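Local coordinates for protein ferric enterobactin receptor PIRA (Pseudomonas aeruginosa, PDB 5FP2) that probably takes up ferric siderophores such as enterobactin across the outer membrane as a TonB-dependent receptor, a route that siderophore-drug conjugates can share, at residues T630-G635 against Y659-V664; R62-V67 against S587-Y592; S409-R414 against D437-F442; N376-N381 against P473-S478. All coordinates share one frame; numbering follows the deposited sequence.

All four contacts touch the antiparallel barrel, and contact 2 is the one of the four whose segments come from plug and barrel. Contact 2 is buried and uses side-chain to backbone hydrogen bonds plus a proline against an amide. Contacts 1 and 3 are surface pairings of neighbouring strands, about 44 Å apart between centres on opposite sides of the chain's centre. Contact 1 is regular and rich in aromatic rings, whereas contact 3 lets a serine hydroxyl take over where its strand ends in a turn. Contact 4 is partly buried and apolar, a loop laid on the strand next to that of contact 3. Arg-62 of contact 2 also makes a weak hydrogen bond to Thr-632 of contact 1.

Contact 1 of 4, residues T630-G635 against Y659-V664; sequences TSTIYG and YGIWGV
Tyr-634 overlaps Tyr-659, the two rings inclined at 38° with centroids 5.2 Å apart. The touch is made by CD2 of Tyr-634, 3.4 Å from CZ of Tyr-659 and beside the hydroxyl. Tyr-659 is brought there by its first torsion (chi1 81°), which sets the ring between backbone N and carbonyl carbon. Its OH is hydrogen-bonded to Glu-704. On the same face, CG2 of Thr-632 lies alongside CG2 of Ile-661 at 3.7 Å, while the Thr-632 hydroxyl bonds to Asn-614 and, weakly, to Arg-62 of the plug; this face therefore looks into the barrel. The strands 625-634 and 659-669 are adjacent, antiparallel staves of the 22-stranded barrel. Thr-630 with Gly-663, Thr-632 with Ile-661 and Tyr-634 with Tyr-659 form hydrogen-bonded pairs, each joined by two N-H...O=C bonds; the position of the Tyr-634 carbonyl is less sure. The outward face carries Ser-631 and Trp-662, a non-hydrogen-bonded pair. Here CB of Ser-631 sits over one face of the indole, 3.6 Å from the centroid of the five-membered ring and 16° off its normal, a CH-pi contact. The six-membered ring reaches back over Gly-660, with CZ3 of Trp-662 3.7 Å from the Gly-660 CA, where no side chain stands in its way.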
loop_
_atom_site.group_PDB
_atom_site.type_symbol
_atom_site.label_atom_id
_atom_site.label_comp_id
_atom_site.label_asym_id
_atom_site.label_seq_id
_atom_site.Cartn_x
_atom_site.Cartn_y
_atom_site.Cartn_z
ATOM N N THR A 630 -9.554 -3.891 20.677
ATOM C CA THR A 630 -8.785 -2.852 20.009
ATOM C C THR A 630 -9.325 -1.456 20.210
ATOM O O THR A 630 -10.538 -1.219 20.209
ATOM C CB THR A 630 -8.734 -3.022 18.503
ATOM O OG1 THR A 630 -9.993 -2.607 17.956
ATOM C CG2 THR A 630 -8.400 -4.466 18.128
ATOM N N SER A 631 -8.380 -0.523 20.269
ATOM C CA SER A 631 -8.670 0.881 20.473
ATOM C C SER A 631 -7.870 1.713 19.486
ATOM O O SER A 631 -6.801 1.316 19.015
ATOM C CB SER A 631 -8.338 1.298 21.906
ATOM O OG SER A 631 -7.044 0.847 22.279
ATOM N N THR A 632 -8.440 2.852 19.134
ATOM C CA THR A 632 -7.712 3.857 18.415
ATOM C C THR A 632 -8.060 5.170 19.104
ATOM O O THR A 632 -9.193 5.388 19.544
ATOM C CB THR A 632 -8.021 3.812 16.898
ATOM O OG1 THR A 632 -7.176 4.719 16.180
ATOM C CG2 THR A 632 -9.470 4.133 16.624
ATOM N N ILE A 633 -7.017 5.936 19.391
ATOM C CA ILE A 633 -7.177 7.180 20.099
ATOM C C ILE A 633 -6.571 8.292 19.280
ATOM O O ILE A 633 -5.411 8.221 18.897
ATOM C CB ILE A 633 -6.511 7.110 21.488
ATOM C CG1 ILE A 633 -7.211 6.052 22.348
ATOM C CG2 ILE A 633 -6.582 8.461 22.182
ATOM C CD1 ILE A 633 -6.449 5.660 23.595
ATOM N N TYR A 634 -7.370 9.311 19.002
ATOM C CA TYR A 634 -6.888 10.505 18.320
ATOM C C TYR A 634 -6.682 11.667 19.309
ATOM O O TYR A 634 -7.370 11.764 20.331
ATOM C CB TYR A 634 -7.875 10.899 17.221
ATOM C CG TYR A 634 -8.230 9.752 16.271
ATOM C CD1 TYR A 634 -7.361 9.375 15.256
ATOM C CD2 TYR A 634 -9.431 9.043 16.394
ATOM C CE1 TYR A 634 -7.687 8.363 14.376
ATOM C CE2 TYR A 634 -9.733 7.988 15.552
ATOM C CZ TYR A 634 -8.862 7.657 14.531
ATOM O OH TYR A 634 -9.148 6.636 13.633
ATOM N N GLY A 635 -5.684 12.507 19.037
ATOM C CA GLY A 635 -5.405 13.683 19.862
ATOM C C GLY A 635 -4.835 14.821 19.041
ATOM O O GLY A 635 -5.545 15.462 18.267
ATOM N N TYR A 659 -9.886 11.897 21.629
ATOM C CA TYR A 659 -11.069 11.051 21.796
ATOM C C TYR A 659 -10.774 9.610 21.407
ATOM O O TYR A 659 -9.661 9.304 20.982
ATOM C CB TYR A 659 -12.246 11.629 21.011
ATOM C CG TYR A 659 -12.248 11.313 19.531
ATOM C CD1 TYR A 659 -11.614 12.151 18.618
ATOM C CD2 TYR A 659 -12.970 10.239 19.030
ATOM C CE1 TYR A 659 -11.670 11.906 17.263
ATOM C CE2 TYR A 659 -13.023 9.989 17.679
ATOM C CZ TYR A 659 -12.357 10.812 16.797
ATOM O OH TYR A 659 -12.373 10.547 15.427
ATOM N N GLY A 660 -11.724 8.712 21.659
ATOM C CA GLY A 660 -11.439 7.274 21.640
ATOM C C GLY A 660 -12.466 6.419 20.905
ATOM O O GLY A 660 -13.646 6.777 20.818
ATOM N N ILE A 661 -12.044 5.238 20.459
ATOM C CA ILE A 661 -12.942 4.350 19.726
ATOM C C ILE A 661 -12.520 2.899 19.870
ATOM O O ILE A 661 -11.412 2.535 19.489
ATOM C CB ILE A 661 -12.957 4.752 18.249
ATOM C CG1 ILE A 661 -14.094 5.740 18.004
ATOM C CG2 ILE A 661 -13.088 3.540 17.350
ATOM C CD1 ILE A 661 -13.601 7.034 17.423
ATOM N N TRP A 662 -13.390 2.072 20.432
ATOM C CA TRP A 662 -12.968 0.738 20.854
ATOM C C TRP A 662 -13.780 -0.327 20.184
ATOM O O TRP A 662 -15.005 -0.261 20.229
ATOM C CB TRP A 662 -13.214 0.548 22.340
ATOM C CG TRP A 662 -12.085 0.932 23.261
ATOM C CD1 TRP A 662 -11.190 0.090 23.843
ATOM C CD2 TRP A 662 -11.796 2.230 23.757
ATOM N NE1 TRP A 662 -10.340 0.785 24.669
ATOM C CE2 TRP A 662 -10.675 2.109 24.613
ATOM C CE3 TRP A 662 -12.344 3.491 23.532
ATOM C CZ2 TRP A 662 -10.152 3.187 25.323
ATOM C CZ3 TRP A 662 -11.755 4.586 24.163
ATOM C CH2 TRP A 662 -10.709 4.416 25.099
ATOM N N GLY A 663 -13.124 -1.377 19.691
ATOM C CA GLY A 663 -13.835 -2.523 19.135
ATOM C C GLY A 663 -13.512 -3.787 19.903
ATOM O O GLY A 663 -12.456 -3.896 20.521
ATOM N N VAL A 664 -14.410 -4.763 19.822
ATOM C CA VAL A 664 -14.130 -6.123 20.276
ATOM C C VAL A 664 -14.357 -7.110 19.140
ATOM O O VAL A 664 -15.180 -6.862 18.265
ATOM C CB VAL A 664 -15.017 -6.500 21.476
ATOM C CG1 VAL A 664 -16.479 -6.588 21.073
ATOM C CG2 VAL A 664 -14.553 -7.813 22.085
#

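Contact 2 of 4, residues R62-V67 against S587-Y592; sequences RTMPGV and STNLTY
Asn-589 ND2 gives a hydrogen bond to the carbonyl O of Thr-63 at 3.2 Å with an N-H...O angle of 158°, joining strand 584-595 of the barrel wall to the plug loop. The acceptor lies in the amide plane of Asn-589, but the donor stands above the Thr-63 carbonyl plane, 39° out of it. In a second polar link the backbone N of Gly-66 points to OG1 of Thr-591; the bond is nearly straight, although the modelled 2.4 Å is too short to be trusted. With chi1 -62°, Thr-591 holds OG1 anti to its own carbonyl carbon and its methyl CG2 beside the Gly-66 CA, 3.7 Å away.

Van der Waals contacts fill in between, carbons of Pro-65 and Met-64 against polar groups of the strand. The ring of Pro-65 comes across the Asn-589 side chain, its CG 3.8 Å from the amide carbon CG, and its CB approaches the Leu-590 carbonyl O at 3.9 Å. Met-64, bent at chi2 and chi3, returns its CE to within 3.5 Å of Asn-589 ND2. Met-64 to Val-67 form a type II beta turn, whose third residue, Gly-66, has a positive phi that suits glycine.

Because the wall contributes side chains while the loop offers mainly main-chain groups, plug and barrel are joined here by two side-chain to main-chain hydrogen bonds, the length of one doubtful, and by no continuous sheet.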
loop_
_atom_site.group_PDB
_atom_site.type_symbol
_atom_site.label_atom_id
_atom_site.label_comp_id
_atom_site.label_asym_id
_atom_site.label_seq_id
_atom_site.Cartn_x
_atom_site.Cartn_y
_atom_site.Cartn_z
ATOM N N ARG A 62 -4.127 1.932 7.945
ATOM C CA ARG A 62 -4.070 3.157 8.765
ATOM C C ARG A 62 -3.656 2.942 10.212
ATOM O O ARG A 62 -3.660 3.885 10.984
ATOM C CB ARG A 62 -5.428 3.875 8.764
ATOM C CG ARG A 62 -6.537 3.141 9.513
ATOM C CD ARG A 62 -7.634 4.091 10.001
ATOM N NE ARG A 62 -8.536 3.482 10.979
ATOM C CZ ARG A 62 -8.314 3.443 12.292
ATOM N NH1 ARG A 62 -7.249 4.042 12.817
ATOM N NH2 ARG A 62 -9.203 2.873 13.100
ATOM N N THR A 63 -3.449 1.699 10.625
ATOM C CA THR A 63 -3.060 1.431 12.001
ATOM C C THR A 63 -1.536 1.369 12.149
ATOM O O THR A 63 -0.982 1.407 13.257
ATOM C CB THR A 63 -3.720 0.144 12.528
ATOM O OG1 THR A 63 -3.285 -0.983 11.767
ATOM C CG2 THR A 63 -5.227 0.250 12.451
ATOM N N MET A 64 -0.854 1.355 11.011
ATOM C CA MET A 64 0.599 1.314 10.992
ATOM C C MET A 64 1.130 2.700 11.322
ATOM O O MET A 64 0.489 3.699 11.011
ATOM C CB MET A 64 1.097 0.877 9.612
ATOM C CG MET A 64 0.595 -0.487 9.119
ATOM S SD MET A 64 1.124 -1.867 10.175
ATOM C CE MET A 64 -0.048 -1.772 11.526
ATOM N N PRO A 65 2.273 2.758 12.016
ATOM C CA PRO A 65 2.886 3.995 12.494
ATOM C C PRO A 65 3.275 4.940 11.367
ATOM O O PRO A 65 3.907 4.504 10.410
ATOM C CB PRO A 65 4.140 3.493 13.205
ATOM C CG PRO A 65 3.793 2.111 13.645
ATOM C CD PRO A 65 3.006 1.574 12.493
ATOM N N GLY A 66 2.789 6.177 11.409
ATOM C CA GLY A 66 3.054 7.155 10.352
ATOM C C GLY A 66 2.042 7.166 9.205
ATOM O O GLY A 66 2.244 7.838 8.197
ATOM N N VAL A 67 0.920 6.472 9.378
ATOM C CA VAL A 67 -0.094 6.361 8.348
ATOM C C VAL A 67 -1.433 6.878 8.819
ATOM O O VAL A 67 -2.003 6.324 9.741
ATOM C CB VAL A 67 -0.314 4.893 8.036
ATOM C CG1 VAL A 67 -1.178 4.744 6.783
ATOM C CG2 VAL A 67 1.034 4.220 7.872
ATOM N N SER A 587 -0.182 -4.584 22.130
ATOM C CA SER A 587 0.566 -3.949 21.065
ATOM C C SER A 587 0.019 -2.571 20.806
ATOM O O SER A 587 -1.200 -2.402 20.652
ATOM C CB SER A 587 0.453 -4.755 19.780
ATOM O OG SER A 587 1.746 -4.825 19.215
ATOM N N THR A 588 0.912 -1.612 20.620
ATOM C CA THR A 588 0.451 -0.272 20.365
ATOM C C THR A 588 1.378 0.448 19.395
ATOM O O THR A 588 2.585 0.187 19.339
ATOM C CB THR A 588 0.304 0.492 21.695
ATOM O OG1 THR A 588 -0.382 1.739 21.494
ATOM C CG2 THR A 588 1.652 0.734 22.286
ATOM N N ASN A 589 0.761 1.298 18.583
ATOM C CA ASN A 589 1.393 1.917 17.433
ATOM C C ASN A 589 1.034 3.384 17.464
ATOM O O ASN A 589 -0.147 3.733 17.466
ATOM C CB ASN A 589 0.836 1.307 16.150
ATOM C CG ASN A 589 1.505 -0.000 15.779
ATOM O OD1 ASN A 589 2.422 -0.458 16.469
ATOM N ND2 ASN A 589 1.021 -0.628 14.701
ATOM N N LEU A 590 2.051 4.236 17.467
ATOM C CA LEU A 590 1.879 5.638 17.797
ATOM C C LEU A 590 2.316 6.470 16.611
ATOM O O LEU A 590 3.329 6.162 15.987
ATOM C CB LEU A 590 2.742 5.974 19.010
ATOM C CG LEU A 590 3.092 7.448 19.263
ATOM C CD1 LEU A 590 1.900 8.196 19.864
ATOM C CD2 LEU A 590 4.312 7.594 20.162
ATOM N N THR A 591 1.505 7.442 16.209
ATOM C CA THR A 591 1.982 8.433 15.245
ATOM C C THR A 591 1.756 9.826 15.778
ATOM O O THR A 591 0.659 10.156 16.227
ATOM C CB THR A 591 1.295 8.338 13.872
ATOM O OG1 THR A 591 1.569 7.065 13.278
ATOM C CG2 THR A 591 1.817 9.440 12.942
ATOM N N TYR A 592 2.807 10.638 15.758
ATOM C CA TYR A 592 2.754 11.974 16.330
ATOM C C TYR A 592 3.443 12.939 15.372
ATOM O O TYR A 592 4.637 12.808 15.140
ATOM C CB TYR A 592 3.467 11.980 17.684
ATOM C CG TYR A 592 3.453 13.327 18.368
ATOM C CD1 TYR A 592 4.290 14.347 17.938
ATOM C CD2 TYR A 592 2.609 13.578 19.445
ATOM C CE1 TYR A 592 4.286 15.582 18.557
ATOM C CE2 TYR A 592 2.583 14.812 20.060
ATOM C CZ TYR A 592 3.426 15.810 19.611
ATOM O OH TYR A 592 3.413 17.031 20.235
#

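Contact 3 of 4, residues S409-R414 against D437-F442; sequences SKAEIR and DDHSDF
Ser-440 meets Glu-412 through its hydroxyl: the backbone N of Glu-412 donates to OG at 3.0 Å, and the Ser-440 N returns a bond to the Glu-412 carbonyl O. The first torsion of Ser-440 (chi1 59°) turns OG back between its own N and carbonyl carbon, so that a side chain takes the place of a main-chain acceptor just where strand 428-439 stops. This strand and 408-423 are a hairpin of the 22-stranded barrel, met here at its surface. Farther along it, Arg-414 and Asp-438 form a regular antiparallel hydrogen-bonded pair. Between these, Ile-413 and His-439 pair without hydrogen bonds, CG1 of Ile-413 coming 3.9 Å from CD2 of His-439.

A second shell surrounds these groups. Ser-440 OG gives its proton to Asp-441 OD1 at 3.0 Å, on the anti side of the carboxylate. Asp-441 N donates in the ring plane to ND1 of His-439 at 3.2 Å, while CD2 of Phe-442 sits over a face of that imidazole. Phe-442 in turn packs on Pro-473 of the neighbouring loop. On the face opposite Ile-413 and His-439, Arg-414 NH2 forms a salt bridge to Glu-412 OE1 at 3.3 Å, its hydrogen bond weak.

The hydroxyl of Ser-440 is thus both acceptor and donor, and ND1 of His-439 serves as an acceptor, consistent with a neutral imidazole that carries its proton on NE2.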
loop_
_atom_site.group_PDB
_atom_site.type_symbol
_atom_site.label_atom_id
_atom_site.label_comp_id
_atom_site.label_asym_id
_atom_site.label_seq_id
_atom_site.Cartn_x
_atom_site.Cartn_y
_atom_site.Cartn_z
ATOM N N SER A 409 -4.380 13.613 -24.171
ATOM C CA SER A 409 -3.184 14.082 -23.505
ATOM C C SER A 409 -2.263 12.913 -23.225
ATOM O O SER A 409 -2.693 11.909 -22.672
ATOM C CB SER A 409 -3.552 14.765 -22.190
ATOM O OG SER A 409 -4.415 15.865 -22.419
ATOM N N LYS A 410 -0.981 13.087 -23.531
ATOM C CA LYS A 410 0.008 12.051 -23.288
ATOM C C LYS A 410 1.138 12.505 -22.359
ATOM O O LYS A 410 1.244 13.679 -21.991
ATOM C CB LYS A 410 0.604 11.572 -24.612
ATOM C CG LYS A 410 -0.272 11.837 -25.828
ATOM C CD LYS A 410 0.501 11.747 -27.141
ATOM C CE LYS A 410 -0.426 11.616 -28.339
ATOM N NZ LYS A 410 -1.384 12.749 -28.459
ATOM N N ALA A 411 1.937 11.534 -21.930
ATOM C CA ALA A 411 3.132 11.781 -21.137
ATOM C C ALA A 411 3.941 10.487 -21.136
ATOM O O ALA A 411 3.376 9.397 -21.033
ATOM C CB ALA A 411 2.756 12.180 -19.718
ATOM N N GLU A 412 5.256 10.605 -21.286
ATOM C CA GLU A 412 6.145 9.450 -21.205
ATOM C C GLU A 412 7.060 9.637 -19.998
ATOM O O GLU A 412 7.368 10.770 -19.624
ATOM C CB GLU A 412 6.978 9.317 -22.489
ATOM C CG GLU A 412 6.140 9.221 -23.767
ATOM C CD GLU A 412 6.820 8.473 -24.917
ATOM O OE1 GLU A 412 8.019 8.706 -25.191
ATOM O OE2 GLU A 412 6.138 7.677 -25.594
ATOM N N ILE A 413 7.471 8.536 -19.375
ATOM C CA ILE A 413 8.410 8.585 -18.252
ATOM C C ILE A 413 9.524 7.575 -18.486
ATOM O O ILE A 413 9.254 6.412 -18.769
ATOM C CB ILE A 413 7.718 8.239 -16.917
ATOM C CG1 ILE A 413 6.688 9.312 -16.538
ATOM C CG2 ILE A 413 8.741 8.075 -15.797
ATOM C CD1 ILE A 413 5.286 9.033 -17.064
ATOM N N ARG A 414 10.771 8.027 -18.419
ATOM C CA ARG A 414 11.913 7.121 -18.423
ATOM C C ARG A 414 12.609 7.202 -17.074
ATOM O O ARG A 414 12.692 8.280 -16.482
ATOM C CB ARG A 414 12.891 7.511 -19.536
ATOM C CG ARG A 414 12.388 7.154 -20.920
ATOM C CD ARG A 414 13.241 7.725 -22.051
ATOM N NE ARG A 414 12.613 7.479 -23.357
ATOM C CZ ARG A 414 11.797 8.338 -23.963
ATOM N NH1 ARG A 414 11.536 9.520 -23.404
ATOM N NH2 ARG A 414 11.270 8.041 -25.142
ATOM N N ASP A 437 14.810 10.195 -12.993
ATOM C CA ASP A 437 13.471 10.136 -13.567
ATOM C C ASP A 437 13.357 11.220 -14.626
ATOM O O ASP A 437 13.403 12.404 -14.304
ATOM C CB ASP A 437 12.399 10.350 -12.488
ATOM C CG ASP A 437 11.831 9.039 -11.949
ATOM O OD1 ASP A 437 11.112 8.339 -12.706
ATOM O OD2 ASP A 437 12.098 8.714 -10.767
ATOM N N ASP A 438 13.231 10.823 -15.889
ATOM C CA ASP A 438 13.056 11.800 -16.953
ATOM C C ASP A 438 11.611 11.861 -17.395
ATOM O O ASP A 438 11.030 10.853 -17.794
ATOM C CB ASP A 438 13.952 11.495 -18.150
ATOM C CG ASP A 438 13.821 12.534 -19.242
ATOM O OD1 ASP A 438 13.641 13.725 -18.909
ATOM O OD2 ASP A 438 13.888 12.160 -20.431
ATOM N N HIS A 439 11.055 13.063 -17.385
ATOM C CA HIS A 439 9.638 13.248 -17.652
ATOM C C HIS A 439 9.440 14.055 -18.928
ATOM O O HIS A 439 10.168 15.005 -19.189
ATOM C CB HIS A 439 8.992 13.966 -16.470
ATOM C CG HIS A 439 7.503 13.837 -16.427
ATOM N ND1 HIS A 439 6.675 14.520 -17.289
ATOM C CD2 HIS A 439 6.692 13.130 -15.606
ATOM C CE1 HIS A 439 5.417 14.219 -17.020
ATOM N NE2 HIS A 439 5.401 13.375 -16.005
ATOM N N SER A 440 8.444 13.686 -19.719
ATOM C CA SER A 440 8.279 14.275 -21.038
ATOM C C SER A 440 7.909 15.753 -20.947
ATOM O O SER A 440 8.392 16.563 -21.730
ATOM C CB SER A 440 7.213 13.515 -21.821
ATOM O OG SER A 440 5.975 13.550 -21.140
ATOM N N ASP A 441 7.038 16.097 -20.006
ATOM C CA ASP A 441 6.663 17.490 -19.776
ATOM C C ASP A 441 7.702 18.263 -18.961
ATOM O O ASP A 441 7.879 19.458 -19.182
ATOM C CB ASP A 441 5.315 17.572 -19.061
ATOM C CG ASP A 441 4.178 16.976 -19.872
ATOM O OD1 ASP A 441 4.168 15.737 -20.079
ATOM O OD2 ASP A 441 3.262 17.742 -20.250
ATOM N N PHE A 442 8.377 17.590 -18.026
ATOM C CA PHE A 442 8.933 18.237 -16.821
ATOM C C PHE A 442 10.452 18.075 -16.640
ATOM O O PHE A 442 11.021 18.533 -15.653
ATOM C CB PHE A 442 8.222 17.698 -15.573
ATOM C CG PHE A 442 6.781 18.113 -15.465
ATOM C CD1 PHE A 442 6.421 19.446 -15.567
ATOM C CD2 PHE A 442 5.788 17.171 -15.254
ATOM C CE1 PHE A 442 5.100 19.835 -15.473
ATOM C CE2 PHE A 442 4.461 17.550 -15.174
ATOM C CZ PHE A 442 4.117 18.885 -15.282
#

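Contact 4 of 4, residues N376-N381 against P473-S478; sequences NKETLN and PNLYQS
On the inner side of the barrel wall, the loop that follows strand 460-471 lies against strand 367-381, and an Asx turn shapes the part that makes the contact. Leu-380 and Leu-475 share the contact about equally. CG of Leu-380 is anti to the backbone N (chi1 176°), which sends both methyl groups out towards Tyr-476. The side chains meet at about a right angle: CD2 of Leu-380 sits over one face of the phenol, 3.9 Å from its centroid and 20° off the ring normal, as a CH-pi contact offset toward the hydroxyl end. CD1 of Leu-380 lies beside that end, 3.9 Å from the Tyr-476 OH, which is hydrogen-bonded to Asp-382.

CD1 of Leu-475 packs at 3.6 Å on CB of Leu-380 and at 4.0 Å on the Glu-378 carbonyl O, while CD2 faces OE1 of Glu-378 from 4.1 Å. Ala-411 of the adjacent strand also touches Leu-475, so the leucine touches two neighbouring strands.

The loop holds its shape from within. Asn-474 OD1 accepts from Tyr-476 N at 3.3 Å, in the carbonyl plane and on a lone pair, and Asn-474 O receives both Gln-477 N and Ser-478 N. Gln-477 OE1 accepts from Asn-474 N at 2.8 Å. No hydrogen bond crosses to the strand: the apolar contact, a methyl over a phenol face and leucine against leucine, is that of a loop folded against the inner wall of a TonB-dependent receptor barrel.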
loop_
_atom_site.group_PDB
_atom_site.type_symbol
_atom_site.label_atom_id
_atom_site.label_comp_id
_atom_site.label_asym_id
_atom_site.label_seq_id
_atom_site.Cartn_x
_atom_site.Cartn_y
_atom_site.Cartn_z
ATOM N N ASN A 376 7.314 4.223 -19.294
ATOM C CA ASN A 376 5.972 4.459 -18.794
ATOM C C ASN A 376 5.285 5.448 -19.721
ATOM O O ASN A 376 5.792 6.544 -19.951
ATOM C CB ASN A 376 6.059 5.042 -17.381
ATOM C CG ASN A 376 4.896 4.625 -16.492
ATOM O OD1 ASN A 376 5.097 4.232 -15.333
ATOM N ND2 ASN A 376 3.672 4.846 -16.973
ATOM N N LYS A 377 4.130 5.080 -20.253
ATOM C CA LYS A 377 3.348 6.030 -21.019
ATOM C C LYS A 377 1.958 6.078 -20.425
ATOM O O LYS A 377 1.427 5.044 -20.048
ATOM C CB LYS A 377 3.290 5.597 -22.484
ATOM C CG LYS A 377 2.685 6.625 -23.430
ATOM C CD LYS A 377 2.888 6.188 -24.871
ATOM C CE LYS A 377 2.048 6.982 -25.863
ATOM N NZ LYS A 377 2.166 6.471 -27.264
ATOM N N GLU A 378 1.387 7.272 -20.308
ATOM C CA GLU A 378 -0.011 7.401 -19.915
ATOM C C GLU A 378 -0.748 8.330 -20.856
ATOM O O GLU A 378 -0.225 9.373 -21.247
ATOM C CB GLU A 378 -0.139 7.931 -18.506
ATOM C CG GLU A 378 1.142 7.850 -17.699
ATOM C CD GLU A 378 1.069 8.727 -16.478
ATOM O OE1 GLU A 378 1.113 9.969 -16.654
ATOM O OE2 GLU A 378 0.824 8.163 -15.382
ATOM N N THR A 379 -1.934 7.900 -21.275
ATOM C CA THR A 379 -2.744 8.662 -22.204
ATOM C C THR A 379 -4.092 8.951 -21.563
ATOM O O THR A 379 -4.656 8.102 -20.884
ATOM C CB THR A 379 -2.997 7.858 -23.475
ATOM O OG1 THR A 379 -3.590 6.609 -23.104
ATOM C CG2 THR A 379 -1.698 7.591 -24.220
ATOM N N LEU A 380 -4.626 10.135 -21.832
ATOM C CA LEU A 380 -5.925 10.521 -21.314
ATOM C C LEU A 380 -6.798 11.109 -22.411
ATOM O O LEU A 380 -6.409 12.064 -23.086
ATOM C CB LEU A 380 -5.764 11.552 -20.204
ATOM C CG LEU A 380 -7.097 12.081 -19.673
ATOM C CD1 LEU A 380 -7.671 11.103 -18.662
ATOM C CD2 LEU A 380 -6.938 13.463 -19.068
ATOM N N ASN A 381 -8.007 10.572 -22.531
ATOM C CA ASN A 381 -8.997 11.125 -23.425
ATOM C C ASN A 381 -10.273 11.475 -22.672
ATOM O O ASN A 381 -10.877 10.618 -22.035
ATOM C CB ASN A 381 -9.300 10.124 -24.531
ATOM C CG ASN A 381 -10.249 10.678 -25.570
ATOM O OD1 ASN A 381 -10.318 11.888 -25.794
ATOM N ND2 ASN A 381 -10.995 9.791 -26.203
ATOM N N PRO A 473 3.362 16.386 -11.544
ATOM C CA PRO A 473 1.926 16.586 -11.732
ATOM C C PRO A 473 1.344 15.619 -12.757
ATOM O O PRO A 473 2.068 15.110 -13.603
ATOM C CB PRO A 473 1.819 18.023 -12.256
ATOM C CG PRO A 473 3.141 18.653 -11.996
ATOM C CD PRO A 473 4.154 17.552 -11.959
ATOM N N ASN A 474 0.040 15.389 -12.694
ATOM C CA ASN A 474 -0.621 14.534 -13.667
ATOM C C ASN A 474 -1.217 15.338 -14.817
ATOM O O ASN A 474 -1.152 16.567 -14.833
ATOM C CB ASN A 474 -1.699 13.691 -12.989
ATOM C CG ASN A 474 -2.629 14.514 -12.122
ATOM O OD1 ASN A 474 -3.470 15.260 -12.632
ATOM N ND2 ASN A 474 -2.550 14.310 -10.808
ATOM N N LEU A 475 -1.784 14.639 -15.791
ATOM C CA LEU A 475 -2.216 15.279 -17.025
ATOM C C LEU A 475 -3.303 16.324 -16.790
ATOM O O LEU A 475 -3.483 17.228 -17.615
ATOM C CB LEU A 475 -2.715 14.231 -18.026
ATOM C CG LEU A 475 -1.826 12.993 -18.172
ATOM C CD1 LEU A 475 -2.348 12.090 -19.271
ATOM C CD2 LEU A 475 -0.383 13.387 -18.452
ATOM N N TYR A 476 -4.052 16.185 -15.698
ATOM C CA TYR A 476 -5.171 17.083 -15.451
ATOM C C TYR A 476 -4.642 18.427 -14.987
ATOM O O TYR A 476 -5.134 19.475 -15.402
ATOM C CB TYR A 476 -6.141 16.481 -14.435
ATOM C CG TYR A 476 -7.253 15.656 -15.084
ATOM C CD1 TYR A 476 -8.214 16.258 -15.889
ATOM C CD2 TYR A 476 -7.326 14.277 -14.908
ATOM C CE1 TYR A 476 -9.220 15.512 -16.483
ATOM C CE2 TYR A 476 -8.321 13.525 -15.513
ATOM C CZ TYR A 476 -9.274 14.150 -16.292
ATOM O OH TYR A 476 -10.287 13.427 -16.895
ATOM N N GLN A 477 -3.525 18.364 -14.273
ATOM C CA GLN A 477 -2.952 19.511 -13.543
ATOM C C GLN A 477 -1.972 20.289 -14.402
ATOM O O GLN A 477 -1.750 21.482 -14.175
ATOM C CB GLN A 477 -2.188 19.019 -12.321
ATOM C CG GLN A 477 -3.057 18.269 -11.337
ATOM C CD GLN A 477 -2.250 17.499 -10.320
ATOM O OE1 GLN A 477 -1.252 16.863 -10.655
ATOM N NE2 GLN A 477 -2.635 17.618 -9.054
ATOM N N SER A 478 -1.348 19.588 -15.351
ATOM C CA SER A 478 -0.304 20.186 -16.162
ATOM C C SER A 478 -0.858 20.726 -17.481
ATOM O O SER A 478 -0.129 21.341 -18.253
ATOM C CB SER A 478 0.831 19.187 -16.404
ATOM O OG SER A 478 0.436 18.158 -17.298
#